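Long-range contacts in threonine--tRNA ligase catalytic subunit (PDB 3A32), which probably catalyses the ATP-dependent attachment of threonine to tRNA(Thr), and probably cannot remove mischarged serine because it lacks the editing domain: residues E200-R205 / L261-M266; L195-E200 / Y243-V248; A77-F82 / G102-V107. One frame throughout, in Å; residues are numbered along the deposited sequence.

From the N terminus, contact 3 closes first: strand 76-78 pairs with 103-107, the second strand of the hairpin 96-107, completing a small antiparallel sheet at the subunit interface. The other two open much later. Contact 2 starts at 195-200 and contact 1 at 200-205, sharing Glu-200; contact 2 closes at 243-248 and contact 1 at 261-266, so the two cross along the chain. They touch, and join the loop after helix 174-191 and the end of helix 222-243 to strands 202-207, 246-250 and 260-268 at one end of the large catalytic sheet. Contact 3 stays apart, its centre about 37 Å from that of contact 1 and about 43 Å from that of contact 2.

Contact 1 of 3, residues E200-R205 / L261-M266; sequences ETFKVR and LDFIMM. With SO4 (sulfate ion), chain C.
Arg-205 O is gripped twice: Asp-262 N donates to it over 2.9 Å, and a water that also donates to Asp-262 OD2 gives it a second hydrogen. Leu-261 CA adds a C-H...O contact. Arg-205 N returns an almost straight bond (172°) to Asp-262 O, lying in the carbonyl plane. Lys-203 and Ile-264 form the next hydrogen-bonded pair, and beyond them Met-266 N reaches Thr-201 O in the shortest of these bonds, 2.7 Å, approaching from above the carbonyl plane. Between these, Phe-202 with Met-265 and Val-204 with Phe-263 are the non-hydrogen-bonded pairs. The Phe-202 ring lies over the neighbouring backbone: Ile-264 O stands 3.6 Å above its plane, over the centre, while Met-265 CE meets the ring edge at Phe-202 CD1. Phe-202 CZ adds a 3.7 Å contact with Phe-263 CB. Met-185 and Leu-189 of helix 174-191 cover this apolar face. The other face carries charge. Lys-203 extends with CG anti to the backbone N (chi1 179°), then bends at chi3 (66°), so that CE passes Met-266 SD at 3.8 Å and NZ meets sulfate O1 at 2.8 Å. Arg-205 NH2 donates to sulfate O4 at 3.0 Å, taking it at the guanidinium edge. Both cations also form salt bridges to Glu-275 OE2 of strand 273-284, so they gather between two anions, though the sulfate probably comes from the crystallisation liquor. Asp-262 OD1 is held by Thr-280 on that same strand. The result is an antiparallel pairing inside the large sheet of the class II synthetase catalytic domain, with helix 174-191 packed on its apolar side.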
loop_
_atom_site.group_PDB
_atom_site.type_symbol
_atom_site.label_atom_id
_atom_site.label_comp_id
_atom_site.label_asym_id
_atom_site.label_seq_id
_atom_site.Cartn_x
_atom_site.Cartn_y
_atom_site.Cartn_z
ATOM N N GLU A 200 -20.531 -24.185 13.278
ATOM C CA GLU A 200 -21.782 -23.448 13.458
ATOM C C GLU A 200 -21.891 -22.140 12.682
ATOM O O GLU A 200 -22.993 -21.551 12.583
ATOM C CB GLU A 200 -22.076 -23.216 14.951
ATOM C CG GLU A 200 -23.101 -24.215 15.595
ATOM C CD GLU A 200 -24.604 -23.842 15.332
ATOM O OE1 GLU A 200 -25.100 -22.809 15.905
ATOM O OE2 GLU A 200 -25.296 -24.609 14.575
ATOM N N THR A 201 -20.785 -21.687 12.111
ATOM C CA THR A 201 -20.747 -20.366 11.497
ATOM C C THR A 201 -20.286 -20.397 10.045
ATOM O O THR A 201 -20.157 -19.374 9.414
ATOM C CB THR A 201 -19.843 -19.377 12.271
ATOM O OG1 THR A 201 -18.487 -19.767 12.110
ATOM C CG2 THR A 201 -20.173 -19.357 13.767
ATOM N N PHE A 202 -20.025 -21.565 9.502
ATOM C CA PHE A 202 -19.284 -21.573 8.228
ATOM C C PHE A 202 -19.750 -22.721 7.342
ATOM O O PHE A 202 -20.104 -23.787 7.843
ATOM C CB PHE A 202 -17.753 -21.584 8.446
ATOM C CG PHE A 202 -16.976 -20.868 7.358
ATOM C CD1 PHE A 202 -16.813 -19.463 7.401
ATOM C CD2 PHE A 202 -16.454 -21.582 6.267
ATOM C CE1 PHE A 202 -16.175 -18.787 6.402
ATOM C CE2 PHE A 202 -15.772 -20.910 5.248
ATOM C CZ PHE A 202 -15.618 -19.468 5.335
ATOM N N LYS A 203 -19.757 -22.456 6.040
ATOM C CA LYS A 203 -20.149 -23.407 5.031
ATOM C C LYS A 203 -19.169 -23.317 3.840
ATOM O O LYS A 203 -18.749 -22.221 3.434
ATOM C CB LYS A 203 -21.608 -23.064 4.605
ATOM C CG LYS A 203 -22.178 -23.934 3.542
ATOM C CD LYS A 203 -23.714 -24.063 3.599
ATOM C CE LYS A 203 -24.386 -22.741 3.292
ATOM N NZ LYS A 203 -25.877 -22.836 3.183
ATOM N N VAL A 204 -18.818 -24.460 3.265
ATOM C CA VAL A 204 -18.014 -24.503 2.064
ATOM C C VAL A 204 -18.888 -25.058 0.931
ATOM O O VAL A 204 -19.410 -26.159 1.041
ATOM C CB VAL A 204 -16.720 -25.365 2.255
ATOM C CG1 VAL A 204 -16.217 -25.891 0.925
ATOM C CG2 VAL A 204 -15.610 -24.541 2.950
ATOM N N ARG A 205 -19.031 -24.302 -0.156
ATOM C CA ARG A 205 -19.859 -24.723 -1.279
ATOM C C ARG A 205 -19.010 -25.004 -2.521
ATOM O O ARG A 205 -18.311 -24.122 -3.013
ATOM C CB ARG A 205 -20.897 -23.632 -1.600
ATOM C CG ARG A 205 -21.828 -23.921 -2.786
ATOM C CD ARG A 205 -22.756 -22.699 -3.039
ATOM N NE ARG A 205 -23.823 -22.726 -2.061
ATOM C CZ ARG A 205 -24.197 -21.711 -1.291
ATOM N NH1 ARG A 205 -23.624 -20.509 -1.402
ATOM N NH2 ARG A 205 -25.177 -21.910 -0.410
ATOM N N LEU A 261 -14.754 -23.435 -5.312
ATOM C CA LEU A 261 -15.194 -23.526 -3.941
ATOM C C LEU A 261 -15.410 -22.094 -3.424
ATOM O O LEU A 261 -14.536 -21.207 -3.593
ATOM C CB LEU A 261 -14.072 -24.205 -3.179
ATOM C CG LEU A 261 -14.055 -24.467 -1.697
ATOM C CD1 LEU A 261 -12.984 -25.513 -1.466
ATOM C CD2 LEU A 261 -13.778 -23.169 -0.879
ATOM N N ASP A 262 -16.538 -21.865 -2.756
ATOM C CA ASP A 262 -16.840 -20.548 -2.182
ATOM C C ASP A 262 -16.848 -20.649 -0.685
ATOM O O ASP A 262 -17.294 -21.649 -0.134
ATOM C CB ASP A 262 -18.190 -20.062 -2.654
ATOM C CG ASP A 262 -18.158 -19.674 -4.118
ATOM O OD1 ASP A 262 -17.234 -18.887 -4.475
ATOM O OD2 ASP A 262 -19.010 -20.188 -4.896
ATOM N N PHE A 263 -16.300 -19.619 -0.053
ATOM C CA PHE A 263 -16.269 -19.483 1.400
ATOM C C PHE A 263 -17.502 -18.724 1.865
ATOM O O PHE A 263 -17.719 -17.599 1.440
ATOM C CB PHE A 263 -15.071 -18.630 1.799
ATOM C CG PHE A 263 -13.734 -19.208 1.386
ATOM C CD1 PHE A 263 -13.393 -20.558 1.695
ATOM C CD2 PHE A 263 -12.791 -18.405 0.760
ATOM C CE1 PHE A 263 -12.160 -21.051 1.354
ATOM C CE2 PHE A 263 -11.544 -18.906 0.424
ATOM C CZ PHE A 263 -11.235 -20.204 0.716
ATOM N N ILE A 264 -18.265 -19.311 2.766
ATOM C CA ILE A 264 -19.523 -18.744 3.149
ATOM C C ILE A 264 -19.667 -18.736 4.665
ATOM O O ILE A 264 -19.773 -19.794 5.282
ATOM C CB ILE A 264 -20.726 -19.537 2.545
ATOM C CG1 ILE A 264 -20.758 -19.402 1.024
ATOM C CG2 ILE A 264 -22.039 -18.981 3.086
ATOM C CD1 ILE A 264 -21.252 -20.618 0.389
ATOM N N MET A 265 -19.691 -17.545 5.255
ATOM C CA MET A 265 -20.018 -17.430 6.662
ATOM C C MET A 265 -21.537 -17.423 6.846
ATOM O O MET A 265 -22.243 -16.721 6.127
ATOM C CB MET A 265 -19.417 -16.148 7.241
ATOM C CG MET A 265 -19.701 -15.994 8.712
ATOM S SD MET A 265 -18.419 -15.039 9.512
ATOM C CE MET A 265 -17.015 -16.181 9.422
ATOM N N MET A 266 -22.012 -18.190 7.811
ATOM C CA MET A 266 -23.404 -18.180 8.250
ATOM C C MET A 266 -23.623 -17.220 9.409
ATOM O O MET A 266 -22.986 -17.346 10.463
ATOM C CB MET A 266 -23.862 -19.578 8.650
ATOM C CG MET A 266 -23.724 -20.579 7.530
ATOM S SD MET A 266 -24.544 -20.058 5.981
ATOM C CE MET A 266 -26.255 -19.874 6.594
HETATM S S SO4 C . -27.450 -25.292 1.341
HETATM O O1 SO4 C . -26.641 -25.445 2.554
HETATM O O2 SO4 C . -27.325 -26.491 0.516
HETATM O O3 SO4 C . -28.838 -25.153 1.777
HETATM O O4 SO4 C . -27.028 -24.136 0.527
HETATM O O HOH W 1 -19.101 -22.785 -5.422
#

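Contact 2 of 3, residues L195-E200 / Y243-V248; sequences LGVSSE and YGIDIV
The parallel strands 202-207 and 246-250, joined through helix 222-243, make a beta-alpha-beta crossover at the edge of the catalytic sheet; here the loop leading into the first strand, at Ser-199, meets the turn leading into the second, at Gly-244 and Ile-245. Gly-244, the first residue past the helix, has a positive phi of 71°, which suits glycine and swings the chain from the helix end towards the strand. The loop side has its own local order: Ser-198 OG accepts from Glu-200 N at 150°, an ST turn, and Thr-201 OG1 ties back to both Gly-196 O and Ser-198 N. Ser-199 CB rests against two carbonyl oxygens of the turn, 3.3 Å from Gly-244 O and 3.4 Å from Tyr-243 O. Next to it Ile-245 lays its CG1 branch along the loop backbone, with CG1 3.9 Å from Ser-198 C. The branch continues extended (chi2 175°), which brings Ile-245 CD1 to Val-197 CG1 at 4.0 Å, the two side chains crossing at a slant. Phe-182 and Leu-189 of helix 174-191 and Ile-239 of helix 222-243 add to this apolar cluster, Phe-182 and Ile-239 packing on Ile-245 and Leu-189 on Val-197. Tyr-243 also reaches helix 174-191, its OH bonded to Glu-183. The polar backbone atoms of Ser-199 are joined to the turn through solvent, one water on the amide and another on the carbonyl. The first accepts from Ser-199 N and donates to Tyr-243 O at 2.8 Å. The second donates to Ser-199 O at 2.6 Å and accepts from Asp-246 N at 3.0 Å.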
loop_
_atom_site.group_PDB
_atom_site.type_symbol
_atom_site.label_atom_id
_atom_site.label_comp_id
_atom_site.label_asym_id
_atom_site.label_seq_id
_atom_site.Cartn_x
_atom_site.Cartn_y
_atom_site.Cartn_z
ATOM N N LEU A 195 -13.704 -12.947 13.626
ATOM C CA LEU A 195 -14.915 -13.662 13.255
ATOM C C LEU A 195 -14.649 -15.151 13.401
ATOM O O LEU A 195 -13.819 -15.699 12.696
ATOM C CB LEU A 195 -15.296 -13.362 11.808
ATOM C CG LEU A 195 -15.754 -11.938 11.429
ATOM C CD1 LEU A 195 -15.830 -11.785 9.925
ATOM C CD2 LEU A 195 -17.064 -11.579 12.071
ATOM N N GLY A 196 -15.341 -15.814 14.295
ATOM C CA GLY A 196 -15.203 -17.254 14.472
ATOM C C GLY A 196 -15.571 -18.102 13.266
ATOM O O GLY A 196 -16.640 -17.931 12.629
ATOM N N VAL A 197 -14.676 -19.030 12.945
ATOM C CA VAL A 197 -14.916 -19.913 11.818
ATOM C C VAL A 197 -15.039 -21.309 12.412
ATOM O O VAL A 197 -14.049 -21.874 12.853
ATOM C CB VAL A 197 -13.766 -19.860 10.788
ATOM C CG1 VAL A 197 -13.981 -20.896 9.704
ATOM C CG2 VAL A 197 -13.666 -18.452 10.177
ATOM N N SER A 198 -16.261 -21.842 12.457
ATOM C CA SER A 198 -16.472 -23.189 13.047
ATOM C C SER A 198 -17.623 -23.874 12.351
ATOM O O SER A 198 -18.260 -23.275 11.472
ATOM C CB SER A 198 -16.888 -23.035 14.495
ATOM O OG SER A 198 -18.194 -22.482 14.504
ATOM N N SER A 199 -17.914 -25.103 12.793
ATOM C CA SER A 199 -19.068 -25.888 12.310
ATOM C C SER A 199 -20.409 -25.154 12.368
ATOM O O SER A 199 -21.309 -25.440 11.558
ATOM C CB SER A 199 -19.163 -27.257 13.035
ATOM O OG SER A 199 -19.435 -27.118 14.431
ATOM N N GLU A 200 -20.531 -24.185 13.278
ATOM C CA GLU A 200 -21.782 -23.448 13.458
ATOM C C GLU A 200 -21.891 -22.140 12.682
ATOM O O GLU A 200 -22.993 -21.551 12.583
ATOM C CB GLU A 200 -22.076 -23.216 14.951
ATOM C CG GLU A 200 -23.101 -24.215 15.595
ATOM C CD GLU A 200 -24.604 -23.842 15.332
ATOM O OE1 GLU A 200 -25.100 -22.809 15.905
ATOM O OE2 GLU A 200 -25.296 -24.609 14.575
ATOM N N TYR A 243 -12.814 -29.606 11.034
ATOM C CA TYR A 243 -13.645 -28.606 11.693
ATOM C C TYR A 243 -15.135 -28.914 11.757
ATOM O O TYR A 243 -15.934 -28.148 12.379
ATOM C CB TYR A 243 -13.446 -27.266 10.995
ATOM C CG TYR A 243 -12.020 -26.799 10.975
ATOM C CD1 TYR A 243 -11.392 -26.351 12.149
ATOM C CD2 TYR A 243 -11.294 -26.797 9.798
ATOM C CE1 TYR A 243 -10.078 -25.917 12.134
ATOM C CE2 TYR A 243 -9.988 -26.382 9.780
ATOM C CZ TYR A 243 -9.397 -25.925 10.942
ATOM O OH TYR A 243 -8.101 -25.489 10.911
ATOM N N GLY A 244 -15.533 -29.992 11.095
ATOM C CA GLY A 244 -16.940 -30.432 11.123
ATOM C C GLY A 244 -17.758 -29.448 10.321
ATOM O O GLY A 244 -18.970 -29.399 10.469
ATOM N N ILE A 245 -17.063 -28.662 9.473
ATOM C CA ILE A 245 -17.650 -27.608 8.659
ATOM C C ILE A 245 -18.371 -28.287 7.503
ATOM O O ILE A 245 -17.842 -29.189 6.805
ATOM C CB ILE A 245 -16.570 -26.572 8.128
ATOM C CG1 ILE A 245 -16.094 -25.642 9.252
ATOM C CG2 ILE A 245 -17.098 -25.772 6.924
ATOM C CD1 ILE A 245 -14.944 -24.692 8.810
ATOM N N ASP A 246 -19.597 -27.875 7.267
ATOM C CA ASP A 246 -20.250 -28.684 6.300
ATOM C C ASP A 246 -20.040 -28.265 4.799
ATOM O O ASP A 246 -19.713 -27.083 4.497
ATOM C CB ASP A 246 -21.606 -29.171 6.831
ATOM C CG ASP A 246 -22.666 -28.190 6.684
ATOM O OD1 ASP A 246 -23.458 -28.057 7.642
ATOM O OD2 ASP A 246 -22.715 -27.607 5.591
ATOM N N ILE A 247 -20.105 -29.264 3.913
ATOM C CA ILE A 247 -19.691 -29.135 2.539
ATOM C C ILE A 247 -20.924 -29.336 1.700
ATOM O O ILE A 247 -21.670 -30.267 1.941
ATOM C CB ILE A 247 -18.664 -30.259 2.128
ATOM C CG1 ILE A 247 -17.485 -30.377 3.126
ATOM C CG2 ILE A 247 -18.176 -30.036 0.665
ATOM C CD1 ILE A 247 -16.748 -28.988 3.363
ATOM N N VAL A 248 -21.148 -28.453 0.735
ATOM C CA VAL A 248 -22.313 -28.501 -0.133
ATOM C C VAL A 248 -21.742 -28.601 -1.542
ATOM O O VAL A 248 -20.853 -27.838 -1.862
ATOM C CB VAL A 248 -23.186 -27.195 -0.030
ATOM C CG1 VAL A 248 -24.217 -27.177 -1.130
ATOM C CG2 VAL A 248 -23.915 -27.123 1.307
HETATM O O HOH W 2 -21.116 -25.920 8.982
HETATM O O HOH W 3 -15.599 -26.303 14.434
#

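Contact 3 of 3, residues A77-F82 / G102-V107; sequences ASTELF and GHEFAV
Thr-79 holds Glu-104 by both side chain and backbone. Its OG1 donates to Glu-104 OE1 over 2.7 Å, meeting the oxygen on its anti side and 15° out of the carboxylate plane; its N donates to Glu-104 O at 3.0 Å, nearly straight (174°). With chi1 at 46°, Thr-79 OG1 sits between its backbone N and carbonyl carbon, facing the carboxylate, and CG2 is left to rest on Ala-106 CB at 3.9 Å. Phe-82 CE2 comes to the same methyl at 4.0 Å. One step back, Ser-78 CA stands over the face of the Phe-105 ring, 4.0 Å from its centroid, a CH-pi contact close to the ring normal. Ala-77 and Ala-106, an antiparallel hydrogen-bonded pair (Ala-77 N to Ala-106 O 3.0 Å, with a similar return bond), join strand 76-78 to 103-107, the middle strand of a small antiparallel sheet with 96-100; helix 80-84 follows at once. The turn around Thr-79 is braced by Ser-78 OG, which accepts from Glu-80 N in a capping bond; a water links that hydroxyl to Glu-104 O. Further out, Leu-97 of strand 96-100 lies against Thr-79, Glu-104 and Ala-106, and the second subunit packs Phe-36 on Ser-78 and Gly-38 on Phe-105. Arg-92 forms a salt bridge with Glu-104 OE2, so with a hydroxyl hydrogen bond to one oxygen and a cation at the other, Glu-104 is probably ionised and its carboxylate fixed in rotation.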
loop_
_atom_site.group_PDB
_atom_site.type_symbol
_atom_site.label_atom_id
_atom_site.label_comp_id
_atom_site.label_asym_id
_atom_site.label_seq_id
_atom_site.Cartn_x
_atom_site.Cartn_y
_atom_site.Cartn_z
ATOM N N ALA A 77 -3.834 -1.311 -19.411
ATOM C CA ALA A 77 -3.171 -2.275 -20.276
ATOM C C ALA A 77 -3.709 -2.122 -21.677
ATOM O O ALA A 77 -4.860 -1.745 -21.846
ATOM C CB ALA A 77 -3.405 -3.722 -19.799
ATOM N N SER A 78 -2.892 -2.443 -22.668
ATOM C CA SER A 78 -3.394 -2.614 -24.025
ATOM C C SER A 78 -4.448 -3.671 -23.944
ATOM O O SER A 78 -4.288 -4.647 -23.188
ATOM C CB SER A 78 -2.264 -3.107 -24.952
ATOM O OG SER A 78 -2.741 -3.580 -26.218
ATOM N N THR A 79 -5.502 -3.537 -24.758
ATOM C CA THR A 79 -6.477 -4.614 -24.839
ATOM C C THR A 79 -5.950 -5.898 -25.461
ATOM O O THR A 79 -6.626 -6.946 -25.382
ATOM C CB THR A 79 -7.766 -4.192 -25.532
ATOM O OG1 THR A 79 -7.464 -3.466 -26.742
ATOM C CG2 THR A 79 -8.624 -3.349 -24.579
ATOM N N GLU A 80 -4.760 -5.859 -26.067
ATOM C CA GLU A 80 -4.113 -7.119 -26.479
ATOM C C GLU A 80 -3.994 -8.067 -25.282
ATOM O O GLU A 80 -4.109 -9.290 -25.393
ATOM C CB GLU A 80 -2.730 -6.897 -27.068
ATOM C CG GLU A 80 -2.709 -6.066 -28.333
ATOM C CD GLU A 80 -3.592 -6.644 -29.433
ATOM O OE1 GLU A 80 -3.425 -7.855 -29.675
ATOM O OE2 GLU A 80 -4.442 -5.894 -30.017
ATOM N N LEU A 81 -3.786 -7.495 -24.113
ATOM C CA LEU A 81 -3.605 -8.330 -22.950
ATOM C C LEU A 81 -4.878 -9.147 -22.684
ATOM O O LEU A 81 -4.795 -10.337 -22.346
ATOM C CB LEU A 81 -3.186 -7.489 -21.733
ATOM C CG LEU A 81 -2.958 -8.260 -20.442
ATOM C CD1 LEU A 81 -1.869 -9.319 -20.595
ATOM C CD2 LEU A 81 -2.626 -7.266 -19.330
ATOM N N PHE A 82 -6.027 -8.495 -22.862
ATOM C CA PHE A 82 -7.330 -9.082 -22.570
ATOM C C PHE A 82 -7.908 -9.819 -23.784
ATOM O O PHE A 82 -8.759 -10.684 -23.609
ATOM C CB PHE A 82 -8.297 -8.036 -21.978
ATOM C CG PHE A 82 -7.713 -7.299 -20.785
ATOM C CD1 PHE A 82 -7.477 -7.971 -19.571
ATOM C CD2 PHE A 82 -7.353 -5.959 -20.885
ATOM C CE1 PHE A 82 -6.877 -7.281 -18.468
ATOM C CE2 PHE A 82 -6.798 -5.280 -19.775
ATOM C CZ PHE A 82 -6.543 -5.959 -18.579
ATOM N N GLY A 102 -4.533 5.993 -31.512
ATOM C CA GLY A 102 -5.025 4.893 -32.361
ATOM C C GLY A 102 -5.131 3.503 -31.723
ATOM O O GLY A 102 -5.779 2.606 -32.297
ATOM N N HIS A 103 -4.501 3.310 -30.557
ATOM C CA HIS A 103 -4.427 1.978 -29.927
ATOM C C HIS A 103 -5.332 1.857 -28.698
ATOM O O HIS A 103 -5.315 2.683 -27.813
ATOM C CB HIS A 103 -2.980 1.605 -29.532
ATOM C CG HIS A 103 -2.034 1.499 -30.688
ATOM N ND1 HIS A 103 -1.487 0.301 -31.087
ATOM C CD2 HIS A 103 -1.501 2.442 -31.499
ATOM C CE1 HIS A 103 -0.667 0.508 -32.101
ATOM N NE2 HIS A 103 -0.672 1.796 -32.382
ATOM N N GLU A 104 -6.084 0.775 -28.650
ATOM C CA GLU A 104 -7.085 0.536 -27.618
ATOM C C GLU A 104 -6.471 0.021 -26.290
ATOM O O GLU A 104 -5.683 -0.956 -26.285
ATOM C CB GLU A 104 -8.054 -0.508 -28.128
ATOM C CG GLU A 104 -9.271 -0.621 -27.201
ATOM C CD GLU A 104 -10.222 -1.643 -27.702
ATOM O OE1 GLU A 104 -9.786 -2.786 -27.916
ATOM O OE2 GLU A 104 -11.388 -1.298 -27.913
ATOM N N PHE A 105 -6.850 0.679 -25.195
ATOM C CA PHE A 105 -6.389 0.369 -23.836
ATOM C C PHE A 105 -7.608 0.218 -22.991
ATOM O O PHE A 105 -8.675 0.707 -23.367
ATOM C CB PHE A 105 -5.555 1.515 -23.273
ATOM C CG PHE A 105 -4.077 1.426 -23.616
ATOM C CD1 PHE A 105 -3.159 1.065 -22.650
ATOM C CD2 PHE A 105 -3.626 1.661 -24.942
ATOM C CE1 PHE A 105 -1.757 0.986 -22.947
ATOM C CE2 PHE A 105 -2.260 1.562 -25.275
ATOM C CZ PHE A 105 -1.311 1.251 -24.266
ATOM N N ALA A 106 -7.444 -0.440 -21.852
ATOM C CA ALA A 106 -8.486 -0.644 -20.889
ATOM C C ALA A 106 -7.943 -0.332 -19.494
ATOM O O ALA A 106 -6.763 -0.561 -19.208
ATOM C CB ALA A 106 -8.943 -2.108 -20.926
ATOM N N VAL A 107 -8.828 0.159 -18.626
ATOM C CA VAL A 107 -8.598 0.146 -17.212
ATOM C C VAL A 107 -8.789 -1.317 -16.808
ATOM O O VAL A 107 -9.799 -1.973 -17.178
ATOM C CB VAL A 107 -9.588 1.108 -16.487
ATOM C CG1 VAL A 107 -9.276 1.206 -15.010
ATOM C CG2 VAL A 107 -9.506 2.524 -17.146
HETATM O O HOH W 4 -3.420 -1.683 -27.709
#